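Local coordinates for protein UDP-glucose 6-dehydrogenase (Pyrobaculum islandicum, PDB 3VTF) that probably catalyses the NAD+-dependent oxidation of UDP-glucose to UDP-glucuronate, and binds UDP-glucose between two alpha/beta domains, at residues S90-V95 with V127-R132; V146-T151 with A224-Y229; D255-F260 with F274-G279. All blocks are in the same frame, centred on the assembly; numbering follows the deposited sequence.

Interaction 1 of 3, residues S90-V95 with V127-R132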
loop_
_atom_site.group_PDB
_atom_site.type_symbol
_atom_site.label_atom_id
_atom_site.label_comp_id
_atom_site.label_asym_id
_atom_site.label_seq_id
_atom_site.Cartn_x
_atom_site.Cartn_y
_atom_site.Cartn_z
ATOM N N SER A 90 12.311 -0.366 -41.919
ATOM C CA SER A 90 11.766 0.927 -41.476
ATOM C C SER A 90 10.503 0.672 -40.639
ATOM O O SER A 90 9.958 -0.407 -40.729
ATOM C CB SER A 90 11.399 1.850 -42.674
ATOM O OG SER A 90 10.273 1.360 -43.311
ATOM N N ALA A 91 10.123 1.642 -39.826
ATOM C CA ALA A 91 8.872 1.484 -38.998
ATOM C C ALA A 91 7.716 1.249 -39.927
ATOM O O ALA A 91 6.933 0.303 -39.747
ATOM C CB ALA A 91 8.627 2.745 -38.164
ATOM N N GLU A 92 7.646 2.039 -41.004
ATOM C CA GLU A 92 6.476 1.940 -41.925
ATOM C C GLU A 92 6.344 0.598 -42.583
ATOM O O GLU A 92 5.227 0.053 -42.748
ATOM C CB GLU A 92 6.568 3.023 -43.010
ATOM C CG GLU A 92 6.438 4.442 -42.485
ATOM C CD GLU A 92 7.715 5.055 -41.891
ATOM O OE1 GLU A 92 8.820 4.412 -41.746
ATOM O OE2 GLU A 92 7.618 6.251 -41.528
ATOM N N GLU A 93 7.480 0.001 -42.947
ATOM C CA GLU A 93 7.382 -1.335 -43.555
ATOM C C GLU A 93 6.969 -2.385 -42.515
ATOM O O GLU A 93 6.306 -3.349 -42.899
ATOM C CB GLU A 93 8.713 -1.777 -44.151
ATOM C CG GLU A 93 9.174 -0.968 -45.376
ATOM C CD GLU A 93 10.679 -1.166 -45.586
ATOM O OE1 GLU A 93 11.115 -2.337 -45.780
ATOM O OE2 GLU A 93 11.437 -0.182 -45.443
ATOM N N ALA A 94 7.438 -2.260 -41.249
ATOM C CA ALA A 94 6.980 -3.226 -40.188
ATOM C C ALA A 94 5.460 -3.156 -40.075
ATOM O O ALA A 94 4.747 -4.172 -40.092
ATOM C CB ALA A 94 7.605 -2.902 -38.857
ATOM N N VAL A 95 4.961 -1.929 -39.977
ATOM C CA VAL A 95 3.516 -1.715 -39.868
ATOM C C VAL A 95 2.758 -2.314 -41.074
ATOM O O VAL A 95 1.695 -3.010 -40.917
ATOM C CB VAL A 95 3.231 -0.209 -39.737
ATOM C CG1 VAL A 95 1.747 0.039 -39.709
ATOM C CG2 VAL A 95 3.876 0.307 -38.440
ATOM N N VAL A 127 3.107 4.621 -37.790
ATOM C CA VAL A 127 2.050 3.692 -37.882
ATOM C C VAL A 127 1.034 4.192 -38.901
ATOM O O VAL A 127 0.611 3.389 -39.759
ATOM C CB VAL A 127 1.395 3.407 -36.510
ATOM C CG1 VAL A 127 0.156 2.566 -36.718
ATOM C CG2 VAL A 127 2.406 2.592 -35.583
ATOM N N GLY A 128 0.663 5.480 -38.794
ATOM C CA GLY A 128 -0.320 6.058 -39.763
ATOM C C GLY A 128 0.198 5.909 -41.237
ATOM O O GLY A 128 -0.502 5.497 -42.111
ATOM N N ARG A 129 1.464 6.159 -41.453
ATOM C CA ARG A 129 2.046 5.971 -42.850
ATOM C C ARG A 129 2.006 4.509 -43.289
ATOM O O ARG A 129 1.676 4.166 -44.417
ATOM C CB ARG A 129 3.450 6.523 -42.792
ATOM C CG ARG A 129 3.436 8.051 -42.771
ATOM C CD ARG A 129 4.793 8.642 -43.127
ATOM N NE ARG A 129 5.746 8.317 -42.090
ATOM C CZ ARG A 129 6.014 9.073 -41.012
ATOM N NH1 ARG A 129 5.464 10.245 -40.840
ATOM N NH2 ARG A 129 6.894 8.655 -40.119
ATOM N N GLY A 130 2.243 3.581 -42.357
ATOM C CA GLY A 130 2.227 2.164 -42.761
ATOM C C GLY A 130 0.814 1.745 -43.080
ATOM O O GLY A 130 0.574 0.957 -44.012
ATOM N N ILE A 131 -0.156 2.264 -42.312
ATOM C CA ILE A 131 -1.530 1.926 -42.526
ATOM C C ILE A 131 -1.966 2.451 -43.904
ATOM O O ILE A 131 -2.744 1.779 -44.619
ATOM C CB ILE A 131 -2.360 2.523 -41.360
ATOM C CG1 ILE A 131 -2.107 1.705 -40.049
ATOM C CG2 ILE A 131 -3.861 2.440 -41.648
ATOM C CD1 ILE A 131 -2.890 2.235 -38.792
ATOM N N ARG A 132 -1.565 3.688 -44.192
ATOM C CA ARG A 132 -1.946 4.333 -45.465
ATOM C C ARG A 132 -1.461 3.459 -46.652
ATOM O O ARG A 132 -2.218 3.153 -47.557
ATOM C CB ARG A 132 -1.275 5.685 -45.524
ATOM C CG ARG A 132 -1.846 6.513 -46.688
ATOM C CD ARG A 132 -1.094 7.783 -46.840
ATOM N NE ARG A 132 -1.521 8.342 -48.105
ATOM C CZ ARG A 132 -1.279 9.584 -48.481
ATOM N NH1 ARG A 132 -0.640 10.408 -47.669
ATOM N NH2 ARG A 132 -1.684 9.993 -49.671
#
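Val127 meets Val95 where two helices of the Rossmann-type NAD-binding domain cross: helix 118-134 and the short helix 91-96, whose local axes come within 7.6 Å at a signed angle of -51°. The two valines lie across each other at about a right angle, CG2 of Val127 being 3.9 Å from CG2 of Val95. The other branch of Val95, CG1, lies anti to its own backbone N (chi1 177°), and this carries it over the backbone of the longer helix, 3.5 Å from Val127 O. Beneath the pair, both valines also rest on Thr101 of strand 100-103, so the helix crossing is seated on the central sheet. Two residues on, Arg129 points toward the other helix at the more exposed margin. Its chain bends at chi3 and turns the NE side of the guanidinium to Glu92, while Glu92 bends at chi2 to meet it. In this salt bridge one carboxylate oxygen takes both donors, with the two planar groups 36° apart: Arg129 NE reaches Glu92 OE2 at 2.8 Å on the anti lone pair of that oxygen, and Arg129 NH2 reaches the same OE2 at 2.9 Å, nearly in line with the C-O bond. The helix bearing Glu92 starts at Ser90, an N-cap whose OG accepts from Glu93 N. Gly130 then supplies the close approach: its CA is 4.3 Å from that of Glu92, and a side chain there would run into Val95 CB and Glu92 O. Ile131 adds a lighter touch, its CG1 4.2 Å from Val95 CG1.

Interaction 2 of 3, residues V146-T151 with A224-Y229. With UPG (uridine-5'-diphosphate-glucose), chain B.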
loop_
_atom_site.group_PDB
_atom_site.type_symbol
_atom_site.label_atom_id
_atom_site.label_comp_id
_atom_site.label_asym_id
_atom_site.label_seq_id
_atom_site.Cartn_x
_atom_site.Cartn_y
_atom_site.Cartn_z
ATOM N N VAL A 146 1.939 6.009 -20.820
ATOM C CA VAL A 146 1.526 7.292 -21.322
ATOM C C VAL A 146 0.404 7.790 -20.419
ATOM O O VAL A 146 -0.424 7.016 -19.875
ATOM C CB VAL A 146 0.979 7.222 -22.767
ATOM C CG1 VAL A 146 2.045 6.935 -23.799
ATOM C CG2 VAL A 146 -0.174 6.136 -22.882
ATOM N N PRO A 147 0.316 9.101 -20.246
ATOM C CA PRO A 147 -0.759 9.622 -19.404
ATOM C C PRO A 147 -2.150 9.275 -19.978
ATOM O O PRO A 147 -2.306 9.124 -21.184
ATOM C CB PRO A 147 -0.540 11.138 -19.432
ATOM C CG PRO A 147 0.937 11.355 -19.857
ATOM C CD PRO A 147 1.285 10.109 -20.708
ATOM N N PRO A 148 -3.160 9.157 -19.122
ATOM C CA PRO A 148 -4.494 8.788 -19.573
ATOM C C PRO A 148 -5.014 9.776 -20.562
ATOM O O PRO A 148 -4.906 10.979 -20.309
ATOM C CB PRO A 148 -5.334 8.861 -18.267
ATOM C CG PRO A 148 -4.292 8.449 -17.157
ATOM C CD PRO A 148 -3.007 9.112 -17.633
ATOM N N GLY A 149 -5.599 9.303 -21.662
ATOM C CA GLY A 149 -6.084 10.211 -22.701
ATOM C C GLY A 149 -5.159 10.156 -23.868
ATOM O O GLY A 149 -5.581 10.555 -24.967
ATOM N N THR A 150 -3.916 9.642 -23.707
ATOM C CA THR A 150 -2.955 9.722 -24.841
ATOM C C THR A 150 -3.362 8.812 -26.012
ATOM O O THR A 150 -3.153 9.161 -27.202
ATOM C CB THR A 150 -1.529 9.274 -24.363
ATOM O OG1 THR A 150 -1.112 10.184 -23.353
ATOM C CG2 THR A 150 -0.472 9.276 -25.453
ATOM N N THR A 151 -3.907 7.635 -25.707
ATOM C CA THR A 151 -4.223 6.616 -26.746
ATOM C C THR A 151 -5.321 7.126 -27.713
ATOM O O THR A 151 -5.115 7.113 -28.948
ATOM C CB THR A 151 -4.626 5.255 -26.144
ATOM O OG1 THR A 151 -3.490 4.735 -25.390
ATOM C CG2 THR A 151 -4.977 4.216 -27.259
ATOM N N ALA A 224 -7.392 1.743 -18.493
ATOM C CA ALA A 224 -6.142 0.979 -18.652
ATOM C C ALA A 224 -4.896 1.879 -18.481
ATOM O O ALA A 224 -3.914 1.481 -17.830
ATOM C CB ALA A 224 -6.170 0.337 -20.015
ATOM N N GLU A 225 -4.896 3.127 -19.044
ATOM C CA GLU A 225 -3.744 3.986 -18.871
ATOM C C GLU A 225 -3.573 4.354 -17.412
ATOM O O GLU A 225 -2.431 4.411 -16.905
ATOM C CB GLU A 225 -3.930 5.307 -19.741
ATOM C CG GLU A 225 -3.814 4.915 -21.260
ATOM C CD GLU A 225 -4.384 6.023 -22.211
ATOM O OE1 GLU A 225 -5.407 6.680 -21.911
ATOM O OE2 GLU A 225 -3.736 6.259 -23.265
ATOM N N LEU A 226 -4.688 4.661 -16.745
ATOM C CA LEU A 226 -4.601 5.010 -15.293
ATOM C C LEU A 226 -4.163 3.798 -14.408
ATOM O O LEU A 226 -3.382 3.943 -13.406
ATOM C CB LEU A 226 -5.939 5.516 -14.804
ATOM C CG LEU A 226 -5.953 6.086 -13.350
ATOM C CD1 LEU A 226 -4.891 7.139 -13.268
ATOM C CD2 LEU A 226 -7.294 6.700 -13.082
ATOM N N VAL A 227 -4.554 2.581 -14.807
ATOM C CA VAL A 227 -4.105 1.384 -14.057
ATOM C C VAL A 227 -2.622 1.314 -13.997
ATOM O O VAL A 227 -2.031 0.968 -12.970
ATOM C CB VAL A 227 -4.636 0.054 -14.723
ATOM C CG1 VAL A 227 -3.975 -1.162 -14.099
ATOM C CG2 VAL A 227 -6.150 -0.079 -14.547
ATOM N N LYS A 228 -1.943 1.636 -15.104
ATOM C CA LYS A 228 -0.512 1.541 -15.112
ATOM C C LYS A 228 0.138 2.526 -14.131
ATOM O O LYS A 228 1.157 2.164 -13.389
ATOM C CB LYS A 228 -0.002 1.842 -16.512
ATOM C CG LYS A 228 1.512 1.834 -16.693
ATOM C CD LYS A 228 2.147 0.591 -16.057
ATOM C CE LYS A 228 3.639 0.574 -16.348
ATOM N NZ LYS A 228 4.280 -0.461 -15.478
ATOM N N TYR A 229 -0.345 3.771 -14.146
ATOM C CA TYR A 229 0.283 4.761 -13.188
ATOM C C TYR A 229 -0.108 4.411 -11.727
ATOM O O TYR A 229 0.697 4.489 -10.800
ATOM C CB TYR A 229 -0.257 6.204 -13.461
ATOM C CG TYR A 229 0.550 6.847 -14.592
ATOM C CD1 TYR A 229 1.848 7.298 -14.368
ATOM C CD2 TYR A 229 0.019 6.874 -15.936
ATOM C CE1 TYR A 229 2.628 7.843 -15.420
ATOM C CE2 TYR A 229 0.780 7.382 -17.016
ATOM C CZ TYR A 229 2.047 7.907 -16.746
ATOM O OH TYR A 229 2.767 8.451 -17.780
HETATM N N1 UPG B . 13.031 -1.422 -4.579
HETATM C C2 UPG B . 13.151 -1.015 -3.217
HETATM N N3 UPG B . 12.506 -1.707 -2.276
HETATM C C4 UPG B . 11.673 -2.757 -2.634
HETATM C C5 UPG B . 11.499 -3.184 -3.997
HETATM C C6 UPG B . 12.191 -2.429 -4.965
HETATM O O2 UPG B . 13.880 -0.031 -2.874
HETATM O O4 UPG B . 11.033 -3.356 -1.706
HETATM C C1C UPG B . 13.763 -0.576 -5.550
HETATM C C2C UPG B . 14.656 -1.441 -6.418
HETATM O O2C UPG B . 15.957 -1.606 -5.860
HETATM C C3C UPG B . 14.716 -0.630 -7.731
HETATM C C4C UPG B . 13.350 0.052 -7.812
HETATM O O4C UPG B . 12.776 -0.102 -6.495
HETATM O O3C UPG B . 15.670 0.454 -7.575
HETATM C C5C UPG B . 12.394 -0.600 -8.839
HETATM O O5C UPG B . 12.512 -2.021 -8.699
HETATM P PA UPG B . 11.610 -3.030 -9.705
HETATM O O1A UPG B . 10.081 -2.822 -9.458
HETATM O O2A UPG B . 12.276 -4.429 -9.693
HETATM O O3A UPG B . 12.157 -2.493 -11.122
HETATM P PB UPG B . 11.414 -2.229 -12.561
HETATM O O1B UPG B . 12.056 -3.148 -13.569
HETATM O O2B UPG B . 11.750 -0.717 -12.619
HETATM O O3B UPG B . 9.876 -2.647 -12.520
HETATM C "C1'" UPG B . 8.835 -1.645 -12.314
HETATM C "C2'" UPG B . 7.590 -2.387 -11.876
HETATM C "C3'" UPG B . 7.050 -3.176 -13.093
HETATM C "C4'" UPG B . 6.803 -2.162 -14.236
HETATM C "C5'" UPG B . 8.203 -1.567 -14.663
HETATM C "C6'" UPG B . 8.184 -0.488 -15.769
HETATM O "O2'" UPG B . 8.195 -3.310 -10.889
HETATM O "O3'" UPG B . 5.846 -3.793 -12.684
HETATM O "O4'" UPG B . 6.299 -2.913 -15.362
HETATM O "O5'" UPG B . 8.608 -0.838 -13.469
HETATM O "O6'" UPG B . 6.930 0.234 -15.726
HETATM O O HOH W 1 -0.198 4.436 -18.871
#
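Glu225 drives its carboxylate into the turn at 146-151 and takes three hydrogen bonds there. Gly149 N reaches Glu225 OE1 at 2.6 Å from above the carboxylate plane, with an N-H...O angle of 163°. OE2 is held twice by Thr151: Thr151 N donates to the syn lone pair of OE2 at 2.8 Å, and OG1 donates to OE2 from above the plane at 2.6 Å. An extended chain beyond CG gives Glu225 this reach, while CG2 of Val146 packs against OE2. Alongside, the Tyr229 ring turns an edge to the backbone, its CE2 3.1 Å from Val146 O, and Pro148 CG lies 4.1 Å from Leu226 CB. A water bridges Val146 O and Glu225 O, donating to both.

The second shell shapes the receptor: Pro147 to Thr150 form a type II turn, with Gly149 at backbone angles that call for glycine, and Pro147 O accepts from both N and OG1 of Thr150. Phe295 covers the prolines, and Leu252 of the second subunit packs on Pro148. One turn along the helix, Lys228 NZ donates to O6' of UDP-glucose at 2.8 Å. A glutamine in place of Glu225 would probably turn an amide NH2 either to Gly149 N or to the two Thr151 donors, leaving them without an acceptor. With three donors on a buried carboxylate, Glu225 is likely to stay charged, fastening the substrate-binding helix to the NAD-binding domain.

Interaction 3 of 3, residues D255-F260 with F274-G279; sequences DTYRVF and FGAGLG. With UPG (uridine-5'-diphosphate-glucose), chain B.
Phe260 and Phe274 form an offset stack, ring centroids 4.5 Å apart and planes at 27°. Phe260 CD1 stands over one face of the Phe274 ring, displaced toward its rim and 3.4 Å from Phe274 CG. Chi1 of -82° leaves Phe260 CG beside its backbone N and brings the ring down onto Phe274. The Phe274 ring is also met by Lys238 in a cation-pi contact and edge-to-face by Phe234 of the second subunit.

Tyr257, one turn earlier, reaches out to the loop with its hydroxyl end. Its OH donates to Ala276 O at 2.6 Å, in the carbonyl plane and on a lone pair, and that oxygen lies at the edge of the tyrosine ring. Ala276 CB touches both Thr256 CG2 and Tyr257 CE2, 4.0 Å from each. Tyr428 stacks on the Tyr257 ring, and Trp443 meets it edge-to-face.

Held from both ends, Gly275 centres an inverse gamma turn and reads the uracil of UDP-glucose with its backbone: Gly275 N donates to O4 at 2.9 Å, and N3 donates to Gly275 O at 3.0 Å and 171°. A side chain on Gly275 would collide with O4. This glycine-rich loop is the uridine end of the UDP-glucose site.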
loop_
_atom_site.group_PDB
_atom_site.type_symbol
_atom_site.label_atom_id
_atom_site.label_comp_id
_atom_site.label_asym_id
_atom_site.label_seq_id
_atom_site.Cartn_x
_atom_site.Cartn_y
_atom_site.Cartn_z
ATOM N N ASP A 255 14.317 -2.832 14.214
ATOM C CA ASP A 255 14.609 -3.425 12.908
ATOM C C ASP A 255 13.325 -3.307 12.011
ATOM O O ASP A 255 12.348 -4.021 12.175
ATOM C CB ASP A 255 15.067 -4.894 13.030
ATOM C CG ASP A 255 15.493 -5.478 11.660
ATOM O OD1 ASP A 255 14.933 -5.153 10.581
ATOM O OD2 ASP A 255 16.500 -6.161 11.615
ATOM N N THR A 256 13.371 -2.370 11.093
ATOM C CA THR A 256 12.176 -2.088 10.219
ATOM C C THR A 256 11.755 -3.323 9.392
ATOM O O THR A 256 10.573 -3.515 9.113
ATOM C CB THR A 256 12.690 -1.062 9.214
ATOM O OG1 THR A 256 13.123 0.105 9.971
ATOM C CG2 THR A 256 11.577 -0.645 8.214
ATOM N N TYR A 257 12.730 -4.140 8.969
ATOM C CA TYR A 257 12.351 -5.347 8.184
ATOM C C TYR A 257 11.578 -6.339 9.008
ATOM O O TYR A 257 10.574 -6.944 8.535
ATOM C CB TYR A 257 13.601 -5.967 7.561
ATOM C CG TYR A 257 13.990 -5.326 6.243
ATOM C CD1 TYR A 257 13.856 -6.028 5.036
ATOM C CD2 TYR A 257 14.496 -4.075 6.201
ATOM C CE1 TYR A 257 14.218 -5.425 3.783
ATOM C CE2 TYR A 257 14.862 -3.458 4.997
ATOM C CZ TYR A 257 14.663 -4.144 3.793
ATOM O OH TYR A 257 15.087 -3.556 2.649
ATOM N N ARG A 258 11.937 -6.485 10.295
ATOM C CA ARG A 258 11.121 -7.370 11.134
ATOM C C ARG A 258 9.706 -6.774 11.366
ATOM O O ARG A 258 8.702 -7.475 11.524
ATOM C CB ARG A 258 11.819 -7.448 12.520
ATOM C CG ARG A 258 11.019 -8.277 13.566
ATOM C CD ARG A 258 10.800 -9.744 13.087
ATOM N NE ARG A 258 10.486 -10.746 14.143
ATOM C CZ ARG A 258 9.963 -11.949 13.890
ATOM N NH1 ARG A 258 9.656 -12.325 12.641
ATOM N NH2 ARG A 258 9.735 -12.800 14.869
ATOM N N VAL A 259 9.614 -5.446 11.419
ATOM C CA VAL A 259 8.278 -4.817 11.616
ATOM C C VAL A 259 7.404 -5.169 10.396
ATOM O O VAL A 259 6.226 -5.582 10.547
ATOM C CB VAL A 259 8.432 -3.291 11.770
ATOM C CG1 VAL A 259 7.071 -2.582 11.617
ATOM C CG2 VAL A 259 9.139 -2.996 13.156
ATOM N N PHE A 260 7.977 -4.968 9.204
ATOM C CA PHE A 260 7.122 -5.170 7.954
ATOM C C PHE A 260 6.900 -6.651 7.642
ATOM O O PHE A 260 5.951 -6.974 6.978
ATOM C CB PHE A 260 7.754 -4.436 6.724
ATOM C CG PHE A 260 7.391 -2.973 6.741
ATOM C CD1 PHE A 260 6.070 -2.575 6.404
ATOM C CD2 PHE A 260 8.296 -2.027 7.130
ATOM C CE1 PHE A 260 5.683 -1.236 6.483
ATOM C CE2 PHE A 260 7.901 -0.666 7.191
ATOM C CZ PHE A 260 6.606 -0.271 6.872
ATOM N N PHE A 274 8.022 -3.789 0.676
ATOM C CA PHE A 274 8.329 -2.947 1.856
ATOM C C PHE A 274 9.836 -3.029 2.148
ATOM O O PHE A 274 10.235 -2.919 3.306
ATOM C CB PHE A 274 7.548 -3.450 3.091
ATOM C CG PHE A 274 6.094 -3.179 3.061
ATOM C CD1 PHE A 274 5.601 -1.825 2.865
ATOM C CD2 PHE A 274 5.185 -4.168 3.328
ATOM C CE1 PHE A 274 4.283 -1.524 2.916
ATOM C CE2 PHE A 274 3.839 -3.859 3.371
ATOM C CZ PHE A 274 3.370 -2.549 3.214
ATOM N N GLY A 275 10.672 -3.094 1.114
ATOM C CA GLY A 275 12.099 -3.128 1.332
ATOM C C GLY A 275 12.679 -1.728 1.523
ATOM O O GLY A 275 13.147 -1.076 0.562
ATOM N N ALA A 276 12.699 -1.299 2.783
ATOM C CA ALA A 276 13.216 0.009 3.142
ATOM C C ALA A 276 14.679 0.044 2.723
ATOM O O ALA A 276 15.326 -0.990 2.589
ATOM C CB ALA A 276 13.113 0.142 4.660
ATOM N N GLY A 277 15.199 1.229 2.481
ATOM C CA GLY A 277 16.617 1.409 2.108
ATOM C C GLY A 277 16.806 2.688 1.326
ATOM O O GLY A 277 16.202 3.710 1.655
ATOM N N LEU A 278 17.706 2.645 0.343
ATOM C CA LEU A 278 18.073 3.867 -0.370
ATOM C C LEU A 278 17.005 4.410 -1.282
ATOM O O LEU A 278 17.162 5.522 -1.816
ATOM C CB LEU A 278 19.323 3.627 -1.221
ATOM C CG LEU A 278 20.658 3.496 -0.532
ATOM C CD1 LEU A 278 21.691 3.448 -1.681
ATOM C CD2 LEU A 278 20.870 4.806 0.197
ATOM N N GLY A 279 15.947 3.638 -1.481
ATOM C CA GLY A 279 14.777 4.082 -2.295
ATOM C C GLY A 279 14.752 3.443 -3.659
ATOM O O GLY A 279 15.601 2.560 -3.958
HETATM N N1 UPG B . 13.031 -1.422 -4.579
HETATM C C2 UPG B . 13.151 -1.015 -3.217
HETATM N N3 UPG B . 12.506 -1.707 -2.276
HETATM C C4 UPG B . 11.673 -2.757 -2.634
HETATM C C5 UPG B . 11.499 -3.184 -3.997
HETATM C C6 UPG B . 12.191 -2.429 -4.965
HETATM O O2 UPG B . 13.880 -0.031 -2.874
HETATM O O4 UPG B . 11.033 -3.356 -1.706
HETATM C C1C UPG B . 13.763 -0.576 -5.550
HETATM C C2C UPG B . 14.656 -1.441 -6.418
HETATM O O2C UPG B . 15.957 -1.606 -5.860
HETATM C C3C UPG B . 14.716 -0.630 -7.731
HETATM C C4C UPG B . 13.350 0.052 -7.812
HETATM O O4C UPG B . 12.776 -0.102 -6.495
HETATM O O3C UPG B . 15.670 0.454 -7.575
HETATM C C5C UPG B . 12.394 -0.600 -8.839
HETATM O O5C UPG B . 12.512 -2.021 -8.699
HETATM P PA UPG B . 11.610 -3.030 -9.705
HETATM O O1A UPG B . 10.081 -2.822 -9.458
HETATM O O2A UPG B . 12.276 -4.429 -9.693
HETATM O O3A UPG B . 12.157 -2.493 -11.122
HETATM P PB UPG B . 11.414 -2.229 -12.561
HETATM O O1B UPG B . 12.056 -3.148 -13.569
HETATM O O2B UPG B . 11.750 -0.717 -12.619
HETATM O O3B UPG B . 9.876 -2.647 -12.520
HETATM C "C1'" UPG B . 8.835 -1.645 -12.314
HETATM C "C2'" UPG B . 7.590 -2.387 -11.876
HETATM C "C3'" UPG B . 7.050 -3.176 -13.093
HETATM C "C4'" UPG B . 6.803 -2.162 -14.236
HETATM C "C5'" UPG B . 8.203 -1.567 -14.663
HETATM C "C6'" UPG B . 8.184 -0.488 -15.769
HETATM O "O2'" UPG B . 8.195 -3.310 -10.889
HETATM O "O3'" UPG B . 5.846 -3.793 -12.684
HETATM O "O4'" UPG B . 6.299 -2.913 -15.362
HETATM O "O5'" UPG B . 8.608 -0.838 -13.469
HETATM O "O6'" UPG B . 6.930 0.234 -15.726
#

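Along the chain the three contacts come in series, none enclosing or crossing another. Interaction 1 closes a loop of 31 residues within the NAD-binding domain and joins two of its helices over the sheet. Interaction 2 spans 72 residues, tying the turn before helix 151-160 to the long helix 221-251 and so the NAD-binding domain to the central domain. Interaction 3 closes a 13-residue loop beyond that helix, between helix 256-264 and the segment leading toward helix 285-298. Interactions 2 and 3, with centres about 30 Å apart, reach the sugar and uracil ends of one UDP-glucose, and both touch the second subunit; interaction 1 touches neither.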